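Local coordinates for Rx protein (Solanum tuberosum, PDB 4M70) that probably confers disease resistance as an NB-LRR immune receptor that responds to pathogen avirulence proteins, and is represented by its N-terminal coiled-coil domain, at residues A[10-15]-A[65-70]. Residues are numbered along the deposited sequence; the frame is centred on the assembly and turned at random.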
loop_
_atom_site.group_PDB
_atom_site.type_symbol
_atom_site.label_atom_id
_atom_site.label_comp_id
_atom_site.label_asym_id
_atom_site.label_seq_id
_atom_site.Cartn_x
_atom_site.Cartn_y
_atom_site.Cartn_z
ATOM N N VAL A 10 -8.252 2.699 6.098
ATOM C CA VAL A 10 -7.058 3.480 5.778
ATOM C C VAL A 10 -6.328 3.901 7.052
ATOM O O VAL A 10 -5.099 3.866 7.114
ATOM C CB VAL A 10 -7.395 4.721 4.903
ATOM C CG1 VAL A 10 -6.189 5.650 4.777
ATOM C CG2 VAL A 10 -7.869 4.285 3.525
ATOM N N THR A 11 -7.092 4.258 8.082
ATOM C CA THR A 11 -6.509 4.606 9.380
ATOM C C THR A 11 -5.732 3.427 9.963
ATOM O O THR A 11 -4.600 3.574 10.466
ATOM C CB THR A 11 -7.599 5.027 10.389
ATOM O OG1 THR A 11 -8.305 6.172 9.888
ATOM C CG2 THR A 11 -6.985 5.358 11.745
ATOM N N SER A 12 -6.340 2.252 9.868
ATOM C CA SER A 12 -5.708 1.042 10.364
ATOM C C SER A 12 -4.428 0.739 9.579
ATOM O O SER A 12 -3.419 0.330 10.158
ATOM C CB SER A 12 -6.695 -0.123 10.300
ATOM O OG SER A 12 -6.140 -1.287 10.882
ATOM N N LEU A 13 -4.465 0.964 8.267
ATOM C CA LEU A 13 -3.293 0.752 7.417
ATOM C C LEU A 13 -2.155 1.720 7.763
ATOM O O LEU A 13 -0.979 1.347 7.739
ATOM C CB LEU A 13 -3.670 0.871 5.933
ATOM C CG LEU A 13 -2.531 0.677 4.929
ATOM C CD1 LEU A 13 -1.775 -0.622 5.217
ATOM C CD2 LEU A 13 -3.044 0.694 3.497
ATOM N N MET A 14 -2.514 2.966 8.064
ATOM C CA MET A 14 -1.550 3.979 8.482
ATOM C C MET A 14 -0.861 3.501 9.760
ATOM O O MET A 14 0.378 3.512 9.871
ATOM C CB MET A 14 -2.261 5.322 8.707
ATOM C CG MET A 14 -2.622 6.068 7.412
ATOM S SD MET A 14 -4.000 7.240 7.561
ATOM C CE MET A 14 -3.328 8.454 8.696
ATOM N N ARG A 15 -1.675 3.075 10.723
ATOM C CA ARG A 15 -1.159 2.568 11.994
ATOM C C ARG A 15 -0.237 1.353 11.795
ATOM O O ARG A 15 0.811 1.232 12.446
ATOM C CB ARG A 15 -2.330 2.234 12.923
ATOM C CG ARG A 15 -2.037 2.349 14.407
ATOM C CD ARG A 15 -3.335 2.479 15.193
ATOM N NE ARG A 15 -4.320 1.495 14.756
ATOM C CZ ARG A 15 -5.598 1.767 14.499
ATOM N NH1 ARG A 15 -6.066 3.001 14.641
ATOM N NH2 ARG A 15 -6.410 0.796 14.104
ATOM N N VAL A 65 -8.851 -3.920 -0.016
ATOM C CA VAL A 65 -7.465 -3.650 -0.410
ATOM C C VAL A 65 -6.598 -3.247 0.791
ATOM O O VAL A 65 -5.490 -3.768 0.980
ATOM C CB VAL A 65 -7.372 -2.561 -1.510
ATOM C CG1 VAL A 65 -5.952 -2.029 -1.635
ATOM C CG2 VAL A 65 -7.864 -3.104 -2.845
ATOM N N ALA A 66 -7.115 -2.341 1.613
ATOM C CA ALA A 66 -6.381 -1.852 2.773
ATOM C C ALA A 66 -6.103 -2.960 3.792
ATOM O O ALA A 66 -4.984 -3.098 4.297
ATOM C CB ALA A 66 -7.131 -0.703 3.424
ATOM N N TYR A 67 -7.131 -3.741 4.104
ATOM C CA TYR A 67 -6.973 -4.810 5.080
ATOM C C TYR A 67 -5.987 -5.888 4.587
ATOM O O TYR A 67 -5.118 -6.354 5.344
ATOM C CB TYR A 67 -8.346 -5.368 5.458
ATOM C CG TYR A 67 -9.124 -4.407 6.341
ATOM C CD1 TYR A 67 -8.461 -3.519 7.181
ATOM C CD2 TYR A 67 -10.511 -4.350 6.298
ATOM C CE1 TYR A 67 -9.156 -2.631 7.981
ATOM C CE2 TYR A 67 -11.215 -3.456 7.092
ATOM C CZ TYR A 67 -10.531 -2.598 7.926
ATOM O OH TYR A 67 -11.223 -1.709 8.720
ATOM N N THR A 68 -6.101 -6.247 3.309
ATOM C CA THR A 68 -5.183 -7.206 2.683
ATOM C C THR A 68 -3.734 -6.717 2.778
ATOM O O THR A 68 -2.809 -7.463 3.172
ATOM C CB THR A 68 -5.551 -7.437 1.200
ATOM O OG1 THR A 68 -6.913 -7.877 1.104
ATOM C CG2 THR A 68 -4.636 -8.475 0.564
ATOM N N THR A 69 -3.549 -5.452 2.420
ATOM C CA THR A 69 -2.234 -4.829 2.481
ATOM C C THR A 69 -1.701 -4.883 3.906
ATOM O O THR A 69 -0.509 -5.116 4.133
ATOM C CB THR A 69 -2.289 -3.370 2.013
ATOM O OG1 THR A 69 -2.863 -3.308 0.697
ATOM C CG2 THR A 69 -0.898 -2.757 2.017
ATOM N N GLU A 70 -2.598 -4.662 4.862
ATOM C CA GLU A 70 -2.244 -4.727 6.276
ATOM C C GLU A 70 -1.661 -6.077 6.619
ATOM O O GLU A 70 -0.599 -6.168 7.247
ATOM C CB GLU A 70 -3.476 -4.514 7.139
ATOM C CG GLU A 70 -3.546 -3.191 7.828
ATOM C CD GLU A 70 -4.613 -3.184 8.881
ATOM O OE1 GLU A 70 -5.455 -4.105 8.875
ATOM O OE2 GLU A 70 -4.603 -2.266 9.719
#
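Val10 meets Ala66 with its backbone rather than its side chain: its N lies 4.5 Å from the methyl CB of Ala66, while its own CB is directed away from helix 56-81. Two residues on, Ser12 faces that helix and is met by two different groups. Its CB sits 4.2 Å from CE1 of Tyr67, near the plane of the ring, so the tyrosine offers an edge and not a face; a chi1 of -73° brings this ring back from a CB that starts out away from helix 4-24. The carboxylate of Glu70 also reaches Ser12, on a chain extended beyond CG. Its OE2 is modelled implausibly close to the serine hydroxyl, which makes their pairing doubtful; OE2 is hydrogen-bonded to Thr16, one turn further along helix 4-24. Leu13 supplies the apolar part. With CG anti to the backbone N (chi1 180°), its CD1 meets CG2 of Thr69 at 3.9 Å and CG of Glu70 at 4.1 Å, while CD2 lies 4.3 Å from Ala66 CB. The same rotation of Thr69 that turns its methyl to this leucine folds its hydroxyl back on its own helix, OG1 donating to Val65 O over 2.7 Å from above the carbonyl plane. Leu13 also touches Leu35 of helix 29-42, and Thr69 packs on Leu100 and Ala103 of helix 86-119. The two helices run nearly parallel, their local axes 8.9 Å apart at a crossing angle of 20°, and illustrate side-by-side packing of the first and third helices in the four-helix bundle of an Rx-type coiled-coil domain.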